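Long-range contacts in thiamine pyrophosphokinase (Bacillus subtilis, PDB 3LM8), which catalyses the ATP-dependent conversion of thiamine to thiamine diphosphate, with release of AMP, and takes part in thiamine salvage: residues 25-30 / 44-49; 95-100 / 125-130; 164-169 / 201-206. The protein carries 1 engineered substitution. One frame throughout, in Å; residues are numbered along the deposited sequence.

Contact 1 (25-30 / 44-49)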
loop_
_atom_site.group_PDB
_atom_site.type_symbol
_atom_site.label_atom_id
_atom_site.label_comp_id
_atom_site.label_asym_id
_atom_site.label_seq_id
_atom_site.Cartn_x
_atom_site.Cartn_y
_atom_site.Cartn_z
ATOM N N HIS A 25 -14.626 9.762 -6.173
ATOM C CA HIS A 25 -13.438 9.793 -7.031
ATOM C C HIS A 25 -12.451 8.680 -6.684
ATOM O O HIS A 25 -11.230 8.851 -6.743
ATOM C CB HIS A 25 -12.757 11.155 -6.933
ATOM C CG HIS A 25 -13.612 12.280 -7.420
ATOM N ND1 HIS A 25 -14.072 12.354 -8.717
ATOM C CD2 HIS A 25 -14.109 13.365 -6.781
ATOM C CE1 HIS A 25 -14.816 13.436 -8.856
ATOM N NE2 HIS A 25 -14.854 14.067 -7.696
ATOM N N THR A 26 -13.006 7.530 -6.331
ATOM C CA THR A 26 -12.213 6.373 -5.973
ATOM C C THR A 26 -12.777 5.120 -6.650
ATOM O O THR A 26 -13.854 4.642 -6.288
ATOM C CB THR A 26 -12.210 6.192 -4.427
ATOM O OG1 THR A 26 -11.356 7.176 -3.840
ATOM C CG2 THR A 26 -11.729 4.793 -4.028
ATOM N N LEU A 27 -12.057 4.610 -7.647
ATOM C CA LEU A 27 -12.458 3.390 -8.352
ATOM C C LEU A 27 -11.838 2.205 -7.631
ATOM O O LEU A 27 -10.742 2.309 -7.051
ATOM C CB LEU A 27 -11.928 3.384 -9.781
ATOM C CG LEU A 27 -12.382 4.533 -10.671
ATOM C CD1 LEU A 27 -11.337 4.789 -11.757
ATOM C CD2 LEU A 27 -13.759 4.204 -11.250
ATOM N N TRP A 28 -12.529 1.075 -7.678
ATOM C CA TRP A 28 -12.027 -0.134 -7.044
ATOM C C TRP A 28 -11.762 -1.266 -8.035
ATOM O O TRP A 28 -12.409 -1.370 -9.080
ATOM C CB TRP A 28 -13.006 -0.638 -5.993
ATOM C CG TRP A 28 -13.219 0.263 -4.825
ATOM C CD1 TRP A 28 -14.133 1.263 -4.728
ATOM C CD2 TRP A 28 -12.597 0.158 -3.532
ATOM N NE1 TRP A 28 -14.142 1.779 -3.449
ATOM C CE2 TRP A 28 -13.207 1.119 -2.697
ATOM C CE3 TRP A 28 -11.591 -0.660 -3.000
ATOM C CZ2 TRP A 28 -12.846 1.285 -1.354
ATOM C CZ3 TRP A 28 -11.235 -0.494 -1.664
ATOM C CH2 TRP A 28 -11.862 0.470 -0.858
ATOM N N ILE A 29 -10.798 -2.111 -7.699
ATOM C CA ILE A 29 -10.476 -3.262 -8.529
ATOM C C ILE A 29 -10.111 -4.384 -7.580
ATOM O O ILE A 29 -9.494 -4.139 -6.545
ATOM C CB ILE A 29 -9.291 -2.998 -9.491
ATOM C CG1 ILE A 29 -8.090 -2.463 -8.720
ATOM C CG2 ILE A 29 -9.706 -2.030 -10.574
ATOM C CD1 ILE A 29 -6.844 -2.319 -9.577
ATOM N N GLY A 30 -10.518 -5.603 -7.926
ATOM C CA GLY A 30 -10.228 -6.751 -7.093
ATOM C C GLY A 30 -9.176 -7.650 -7.701
ATOM O O GLY A 30 -9.130 -7.838 -8.919
ATOM N N ILE A 44 -18.260 -3.128 -5.455
ATOM C CA ILE A 44 -18.137 -3.886 -6.690
ATOM C C ILE A 44 -16.918 -3.348 -7.451
ATOM O O ILE A 44 -16.777 -2.147 -7.656
ATOM C CB ILE A 44 -19.392 -3.720 -7.586
ATOM C CG1 ILE A 44 -20.653 -4.136 -6.821
ATOM C CG2 ILE A 44 -19.234 -4.553 -8.854
ATOM C CD1 ILE A 44 -20.808 -5.635 -6.620
ATOM N N PRO A 45 -16.018 -4.239 -7.870
ATOM C CA PRO A 45 -14.819 -3.829 -8.608
ATOM C C PRO A 45 -15.206 -3.393 -10.026
ATOM O O PRO A 45 -16.202 -3.874 -10.561
ATOM C CB PRO A 45 -13.970 -5.101 -8.630
ATOM C CG PRO A 45 -14.572 -5.980 -7.522
ATOM C CD PRO A 45 -16.021 -5.687 -7.593
ATOM N N VAL A 46 -14.437 -2.488 -10.636
ATOM C CA VAL A 46 -14.738 -2.069 -12.001
ATOM C C VAL A 46 -14.099 -3.138 -12.869
ATOM O O VAL A 46 -14.648 -3.547 -13.892
ATOM C CB VAL A 46 -14.128 -0.684 -12.358
ATOM C CG1 VAL A 46 -14.631 0.384 -11.386
ATOM C CG2 VAL A 46 -12.622 -0.745 -12.322
ATOM N N GLU A 47 -12.929 -3.593 -12.435
ATOM C CA GLU A 47 -12.192 -4.639 -13.132
ATOM C C GLU A 47 -11.747 -5.623 -12.050
ATOM O O GLU A 47 -11.897 -5.355 -10.859
ATOM C CB GLU A 47 -10.947 -4.077 -13.841
ATOM C CG GLU A 47 -11.132 -2.761 -14.595
ATOM C CD GLU A 47 -11.899 -2.879 -15.917
ATOM O OE1 GLU A 47 -12.106 -1.819 -16.561
ATOM O OE2 GLU A 47 -12.287 -4.008 -16.312
ATOM N N ALA A 48 -11.206 -6.759 -12.470
ATOM C CA ALA A 48 -10.716 -7.777 -11.550
ATOM C C ALA A 48 -9.567 -8.502 -12.237
ATOM O O ALA A 48 -9.647 -8.824 -13.423
ATOM C CB ALA A 48 -11.839 -8.766 -11.190
ATOM N N PHE A 49 -8.496 -8.745 -11.491
ATOM C CA PHE A 49 -7.319 -9.420 -12.029
ATOM C C PHE A 49 -7.005 -10.746 -11.326
ATOM O O PHE A 49 -7.208 -10.896 -10.118
ATOM C CB PHE A 49 -6.097 -8.506 -11.928
ATOM C CG PHE A 49 -6.231 -7.226 -12.689
ATOM C CD1 PHE A 49 -7.138 -6.253 -12.289
ATOM C CD2 PHE A 49 -5.420 -6.974 -13.795
ATOM C CE1 PHE A 49 -7.235 -5.042 -12.978
ATOM C CE2 PHE A 49 -5.509 -5.758 -14.498
ATOM C CZ PHE A 49 -6.415 -4.796 -14.086
#
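Ile29 and Val46 meet through their CG2 methyls, and the first torsions explain how. In Ile29 chi1 is 52°, which sets CG1 between the backbone N and the carbonyl carbon and turns CG2 anti to that carbonyl carbon; in Val46 chi1 is -58°, and here CG2 takes the corresponding place. Ile29 CG2 thereby lies 3.6 Å from Val46 CG2. The other methyl of the valine, CG1, reaches Leu27 CD2 at 3.9 Å, the two side chains crossing at about a right angle.

Three backbone bonds form a ladder beside these methyls. Val46 N gives its hydrogen to Trp28 O at 2.8 Å, nearly straight. Gly30 N reaches Glu47 O over a longer 3.3 Å, and Phe49 N closes on Gly30 O at 2.8 Å. Strands 26-30 and 47-49 run parallel with their short axes 31° apart, and helix 33-41 connects them: a beta-alpha-beta unit in the catalytic domain.

Gly30 has no side chain, and Pro45 comes up against its backbone, with Pro45 CB 3.6 Å from Gly30 N. On the face carrying Ile29 and Glu47, helix 81-92 covers the sheet: Trp88 touches both residues and meets the ring of Phe49 edge-to-face. Along its edge away from strand 47-49, strand 26-31 is hydrogen-bonded to strand 3-7, through Asn5 and Val7 at Ile29.

Contact 2 (95-100 / 125-130)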
loop_
_atom_site.group_PDB
_atom_site.type_symbol
_atom_site.label_atom_id
_atom_site.label_comp_id
_atom_site.label_asym_id
_atom_site.label_seq_id
_atom_site.Cartn_x
_atom_site.Cartn_y
_atom_site.Cartn_z
ATOM N N ASP A 95 -4.028 10.160 -8.845
ATOM C CA ASP A 95 -3.124 10.846 -7.930
ATOM C C ASP A 95 -2.652 9.904 -6.831
ATOM O O ASP A 95 -1.568 10.066 -6.270
ATOM C CB ASP A 95 -3.827 12.043 -7.287
ATOM C CG ASP A 95 -4.569 12.897 -8.294
ATOM O OD1 ASP A 95 -3.922 13.431 -9.226
ATOM O OD2 ASP A 95 -5.803 13.034 -8.145
ATOM N N ILE A 96 -3.474 8.905 -6.536
ATOM C CA ILE A 96 -3.162 7.977 -5.466
ATOM C C ILE A 96 -3.638 6.556 -5.711
ATOM O O ILE A 96 -4.750 6.333 -6.171
ATOM C CB ILE A 96 -3.813 8.445 -4.145
ATOM C CG1 ILE A 96 -3.488 9.919 -3.898
ATOM C CG2 ILE A 96 -3.311 7.608 -2.993
ATOM C CD1 ILE A 96 -4.251 10.548 -2.752
ATOM N N ILE A 97 -2.777 5.596 -5.403
ATOM C CA ILE A 97 -3.154 4.204 -5.507
ATOM C C ILE A 97 -3.055 3.709 -4.073
ATOM O O ILE A 97 -2.088 4.019 -3.378
ATOM C CB ILE A 97 -2.185 3.378 -6.388
ATOM C CG1 ILE A 97 -2.310 3.807 -7.851
ATOM C CG2 ILE A 97 -2.530 1.907 -6.276
ATOM C CD1 ILE A 97 -1.296 3.172 -8.757
ATOM N N GLN A 98 -4.067 2.977 -3.622
ATOM C CA GLN A 98 -4.069 2.422 -2.277
ATOM C C GLN A 98 -4.373 0.939 -2.384
ATOM O O GLN A 98 -5.371 0.540 -2.982
ATOM C CB GLN A 98 -5.094 3.144 -1.398
ATOM C CG GLN A 98 -4.603 4.517 -0.940
ATOM C CD GLN A 98 -5.646 5.301 -0.158
ATOM O OE1 GLN A 98 -5.327 5.953 0.852
ATOM N NE2 GLN A 98 -6.898 5.256 -0.626
ATOM N N ILE A 99 -3.497 0.122 -1.808
ATOM C CA ILE A 99 -3.643 -1.325 -1.880
ATOM C C ILE A 99 -3.897 -1.976 -0.530
ATOM O O ILE A 99 -3.231 -1.664 0.464
ATOM C CB ILE A 99 -2.386 -1.971 -2.496
ATOM C CG1 ILE A 99 -1.987 -1.224 -3.779
ATOM C CG2 ILE A 99 -2.664 -3.436 -2.788
ATOM C CD1 ILE A 99 -0.655 -1.637 -4.382
ATOM N N PHE A 100 -4.851 -2.903 -0.515
ATOM C CA PHE A 100 -5.222 -3.622 0.701
ATOM C C PHE A 100 -5.045 -5.128 0.493
ATOM O O PHE A 100 -4.841 -5.580 -0.641
ATOM C CB PHE A 100 -6.679 -3.309 1.053
ATOM C CG PHE A 100 -6.982 -1.846 1.094
ATOM C CD1 PHE A 100 -7.030 -1.165 2.306
ATOM C CD2 PHE A 100 -7.196 -1.134 -0.091
ATOM C CE1 PHE A 100 -7.292 0.211 2.346
ATOM C CE2 PHE A 100 -7.459 0.237 -0.068
ATOM C CZ PHE A 100 -7.506 0.912 1.158
ATOM N N ILE A 125 4.239 8.322 -8.574
ATOM C CA ILE A 125 2.814 8.263 -8.273
ATOM C C ILE A 125 2.680 7.713 -6.855
ATOM O O ILE A 125 3.238 6.668 -6.534
ATOM C CB ILE A 125 2.058 7.321 -9.230
ATOM C CG1 ILE A 125 2.195 7.802 -10.672
ATOM C CG2 ILE A 125 0.588 7.274 -8.844
ATOM C CD1 ILE A 125 1.497 6.910 -11.673
ATOM N N LYS A 126 1.948 8.423 -6.004
ATOM C CA LYS A 126 1.760 7.981 -4.633
ATOM C C LYS A 126 1.075 6.621 -4.583
ATOM O O LYS A 126 -0.036 6.439 -5.101
ATOM C CB LYS A 126 0.950 9.017 -3.854
ATOM C CG LYS A 126 1.723 10.306 -3.612
ATOM C CD LYS A 126 0.858 11.413 -3.037
ATOM C CE LYS A 126 1.696 12.654 -2.756
ATOM N NZ LYS A 126 2.499 13.058 -3.946
ATOM N N ILE A 127 1.766 5.666 -3.968
ATOM C CA ILE A 127 1.272 4.303 -3.808
ATOM C C ILE A 127 1.384 3.956 -2.332
ATOM O O ILE A 127 2.477 3.767 -1.805
ATOM C CB ILE A 127 2.122 3.317 -4.624
ATOM C CG1 ILE A 127 2.174 3.773 -6.089
ATOM C CG2 ILE A 127 1.550 1.906 -4.502
ATOM C CD1 ILE A 127 2.999 2.868 -6.987
ATOM N N ARG A 128 0.251 3.884 -1.658
ATOM C CA ARG A 128 0.242 3.588 -0.229
ATOM C C ARG A 128 -0.283 2.184 0.011
ATOM O O ARG A 128 -1.287 1.802 -0.582
ATOM C CB ARG A 128 -0.645 4.618 0.489
ATOM C CG ARG A 128 -0.997 4.262 1.909
ATOM C CD ARG A 128 -1.931 5.292 2.540
ATOM N NE ARG A 128 -1.294 6.592 2.725
ATOM C CZ ARG A 128 -1.587 7.678 2.018
ATOM N NH1 ARG A 128 -2.514 7.635 1.069
ATOM N NH2 ARG A 128 -0.950 8.813 2.261
ATOM N N LEU A 129 0.397 1.406 0.849
ATOM C CA LEU A 129 -0.077 0.048 1.149
ATOM C C LEU A 129 -0.796 0.150 2.476
ATOM O O LEU A 129 -0.321 0.831 3.376
ATOM C CB LEU A 129 1.076 -0.950 1.287
ATOM C CG LEU A 129 2.224 -0.993 0.270
ATOM C CD1 LEU A 129 3.119 -2.176 0.641
ATOM C CD2 LEU A 129 1.704 -1.128 -1.164
ATOM N N ILE A 130 -1.932 -0.525 2.608
ATOM C CA ILE A 130 -2.692 -0.443 3.854
ATOM C C ILE A 130 -3.268 -1.746 4.399
ATOM O O ILE A 130 -3.821 -2.562 3.654
ATOM C CB ILE A 130 -3.896 0.494 3.710
ATOM C CG1 ILE A 130 -3.461 1.846 3.147
ATOM C CG2 ILE A 130 -4.584 0.641 5.062
ATOM C CD1 ILE A 130 -4.624 2.779 2.895
#
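Four backbone hydrogen bonds zip segments 95-100 and 125-130 together in regular parallel register. Ile97 N binds Lys126 O at 2.9 Å and Arg128 N binds Ile97 O; one step on, Ile99 N binds Arg128 O and Ile130 N binds Ile99 O at 2.8 Å. All four are close to straight at the hydrogen. The short axes run only 20° apart, and helix 107-122 makes the crossover between them, a beta-alpha-beta unit near the middle of the large mixed sheet.

The apolar contacts fall into two groups. Ile99 CD1 touches Leu129 CD2 at 4.0 Å and also approaches Ile127 CG2; these chains lie side by side, and Leu117 of helix 107-122 covers both Ile127 and Leu129. At the C-terminal end, the Phe100 ring runs alongside Ile130, its CE1 3.7 Å from Ile130 CB, while Tyr21 meets the same ring edge-to-face.

One polar side-chain pair crosses the strands on the face of Gln98 and Arg128. Arg128 has CG anti to its own N and a bend at chi3, bringing NH1 to 3.3 Å from Gln98 OE1. The bond is bent, 138° at the hydrogen, with amide and guanidinium planes 72° apart. Because Gln98 NE2 also donates to Asn5 OD1, the amide is engaged at both ends, consistent with the way round it is modelled, though the arginine bond is long and bent; the two bonds link three neighbouring strands.

Contact 3 (164-169 / 201-206). Engineered in segment 201-206: Val203 (natural residue Ala).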
loop_
_atom_site.group_PDB
_atom_site.type_symbol
_atom_site.label_atom_id
_atom_site.label_comp_id
_atom_site.label_asym_id
_atom_site.label_seq_id
_atom_site.Cartn_x
_atom_site.Cartn_y
_atom_site.Cartn_z
ATOM N N ILE A 164 20.763 6.394 2.815
ATOM C CA ILE A 164 19.953 7.605 2.772
ATOM C C ILE A 164 20.881 8.755 3.141
ATOM O O ILE A 164 21.603 8.676 4.136
ATOM C CB ILE A 164 18.788 7.548 3.780
ATOM C CG1 ILE A 164 17.927 6.309 3.509
ATOM C CG2 ILE A 164 17.966 8.834 3.692
ATOM C CD1 ILE A 164 17.307 6.278 2.132
ATOM N N HIS A 165 20.862 9.818 2.341
ATOM C CA HIS A 165 21.736 10.964 2.574
ATOM C C HIS A 165 21.043 12.227 3.029
ATOM O O HIS A 165 20.033 12.633 2.462
ATOM C CB HIS A 165 22.545 11.267 1.311
ATOM C CG HIS A 165 23.492 10.172 0.936
ATOM N ND1 HIS A 165 23.064 8.915 0.570
ATOM C CD2 HIS A 165 24.844 10.132 0.913
ATOM C CE1 HIS A 165 24.112 8.144 0.339
ATOM N NE2 HIS A 165 25.204 8.859 0.541
ATOM N N GLU A 166 21.616 12.846 4.056
ATOM C CA GLU A 166 21.106 14.091 4.624
ATOM C C GLU A 166 19.643 14.032 5.071
ATOM O O GLU A 166 18.835 14.887 4.702
ATOM C CB GLU A 166 21.302 15.238 3.624
ATOM C CG GLU A 166 22.754 15.556 3.309
ATOM C CD GLU A 166 22.896 16.724 2.336
ATOM O OE1 GLU A 166 22.187 17.741 2.516
ATOM O OE2 GLU A 166 23.721 16.634 1.398
ATOM N N LEU A 167 19.318 13.024 5.877
ATOM C CA LEU A 167 17.965 12.849 6.388
ATOM C C LEU A 167 17.717 13.798 7.547
ATOM O O LEU A 167 18.482 13.824 8.512
ATOM C CB LEU A 167 17.750 11.408 6.873
ATOM C CG LEU A 167 16.398 11.109 7.551
ATOM C CD1 LEU A 167 15.265 11.391 6.582
ATOM C CD2 LEU A 167 16.336 9.653 7.997
ATOM N N THR A 168 16.644 14.572 7.447
ATOM C CA THR A 168 16.274 15.518 8.488
ATOM C C THR A 168 14.851 15.255 8.947
ATOM O O THR A 168 13.942 15.100 8.133
ATOM C CB THR A 168 16.376 16.966 7.981
ATOM O OG1 THR A 168 17.756 17.304 7.787
ATOM C CG2 THR A 168 15.736 17.931 8.981
ATOM N N LEU A 169 14.664 15.203 10.257
ATOM C CA LEU A 169 13.348 14.957 10.833
ATOM C C LEU A 169 12.960 16.109 11.756
ATOM O O LEU A 169 13.743 16.525 12.608
ATOM C CB LEU A 169 13.362 13.639 11.610
ATOM C CG LEU A 169 13.790 12.422 10.796
ATOM C CD1 LEU A 169 13.861 11.214 11.701
ATOM C CD2 LEU A 169 12.810 12.176 9.669
ATOM N N SER A 201 13.109 14.865 5.286
ATOM C CA SER A 201 13.674 15.064 3.964
ATOM C C SER A 201 15.088 14.502 3.890
ATOM O O SER A 201 15.795 14.394 4.894
ATOM C CB SER A 201 13.661 16.555 3.603
ATOM O OG SER A 201 14.069 17.352 4.697
ATOM N N PHE A 202 15.474 14.125 2.681
ATOM C CA PHE A 202 16.781 13.547 2.412
ATOM C C PHE A 202 17.093 13.834 0.945
ATOM O O PHE A 202 16.186 14.024 0.128
ATOM C CB PHE A 202 16.760 12.033 2.695
ATOM C CG PHE A 202 15.572 11.319 2.104
ATOM C CD1 PHE A 202 14.294 11.525 2.617
ATOM C CD2 PHE A 202 15.723 10.493 0.987
ATOM C CE1 PHE A 202 13.193 10.936 2.027
ATOM C CE2 PHE A 202 14.616 9.893 0.391
ATOM C CZ PHE A 202 13.348 10.119 0.911
ATOM N N VAL A 203 18.372 13.864 0.604
ATOM C CA VAL A 203 18.755 14.182 -0.759
ATOM C C VAL A 203 19.018 13.017 -1.711
ATOM O O VAL A 203 18.864 13.168 -2.924
ATOM C CB VAL A 203 19.976 15.110 -0.739
ATOM C CG1 VAL A 203 19.610 16.392 0.006
ATOM C CG2 VAL A 203 21.159 14.415 -0.061
ATOM N N LYS A 204 19.397 11.862 -1.171
ATOM C CA LYS A 204 19.693 10.706 -2.005
ATOM C C LYS A 204 19.185 9.383 -1.416
ATOM O O LYS A 204 19.181 9.192 -0.197
ATOM C CB LYS A 204 21.208 10.633 -2.234
ATOM C CG LYS A 204 21.641 9.672 -3.339
ATOM C CD LYS A 204 23.152 9.738 -3.565
ATOM C CE LYS A 204 23.556 9.025 -4.842
ATOM N NZ LYS A 204 22.989 9.712 -6.038
ATOM N N GLY A 205 18.766 8.470 -2.294
ATOM C CA GLY A 205 18.265 7.179 -1.847
ATOM C C GLY A 205 16.756 6.981 -1.933
ATOM O O GLY A 205 16.009 7.827 -2.429
ATOM N N ILE A 206 16.308 5.832 -1.443
ATOM C CA ILE A 206 14.894 5.476 -1.441
ATOM C C ILE A 206 14.510 5.211 -0.000
ATOM O O ILE A 206 15.064 4.327 0.645
ATOM C CB ILE A 206 14.652 4.200 -2.253
ATOM C CG1 ILE A 206 15.159 4.406 -3.677
ATOM C CG2 ILE A 206 13.173 3.839 -2.246
ATOM C CD1 ILE A 206 15.270 3.129 -4.461
#
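The Phe202 ring takes the CG2 methyl of Ile164 and CD1 of Leu167 obliquely, while Lys204 O and Gly205 O lie at its edge, in the ring plane. Ile164 CG2 comes within 3.8 Å of Phe202 CG, and Leu167 CD1 within 4.1 Å of Phe202 CD1. The second flat group, the His165 imidazole, has Lys204 CD over one face, offset toward the rim, and meets the ring of His180 edge-to-face. The lysine and histidine side chains run side by side, pointing the same way.

Backbone bonds hold the segments on both sides of the corner at Glu166. Before it, Val203 N binds His165 O at 2.8 Å and His165 N binds Lys204 O at 3.1 Å; after it, Thr168 N binds Ser201 O at 2.7 Å. Glu166, with both phi and psi near 50°, forms with Leu167 a G1 beta bulge facing Cys179 of the next strand. Val203, an engineered residue, sets CG2 3.7 Å from Glu166 OE2.

The pairing of Thr168 with Ser201, on strands 167-170 and 197-202, belongs to the four-stranded antiparallel sheet of the vitamin B1 binding domain. Leu167 packs on Leu176 and Cys188, both in the pocket of the bound thiamine.

Glu166 O and Ser201 O, two acceptors, do not bond to each other. Ser201 O is taken by Thr168 N, and the Phe202 CA-H contact with Glu166 O is a supplement. The change of direction at Glu166 thus separates the bonds of His165 from those of Thr168, and main-chain bonds on either side of it fix the pairing.

How the contacts relate
From the N terminus, the chain first closes contact 1, bringing 44-49 back beside 25-30 after helix 33-41. Contact 2 then closes a longer loop through helix 107-122, and contact 3 a last one of 31 residues containing strand but no helix. The three loops follow in series; none nests or crosses. Contacts 1 and 2 belong to the same mixed sheet, with strand 3-7 between strands 26-31 and 96-100. Their centres are 14 Å apart, and Trp28 CZ3 packs 4.2 Å from Phe100 CE2. Contact 3 joins strands 167-170 and 197-202 of the separate antiparallel sheet and the short strand 164-165 before it, its nearest atoms about 11 Å from contact 2 and about 22 Å from contact 1.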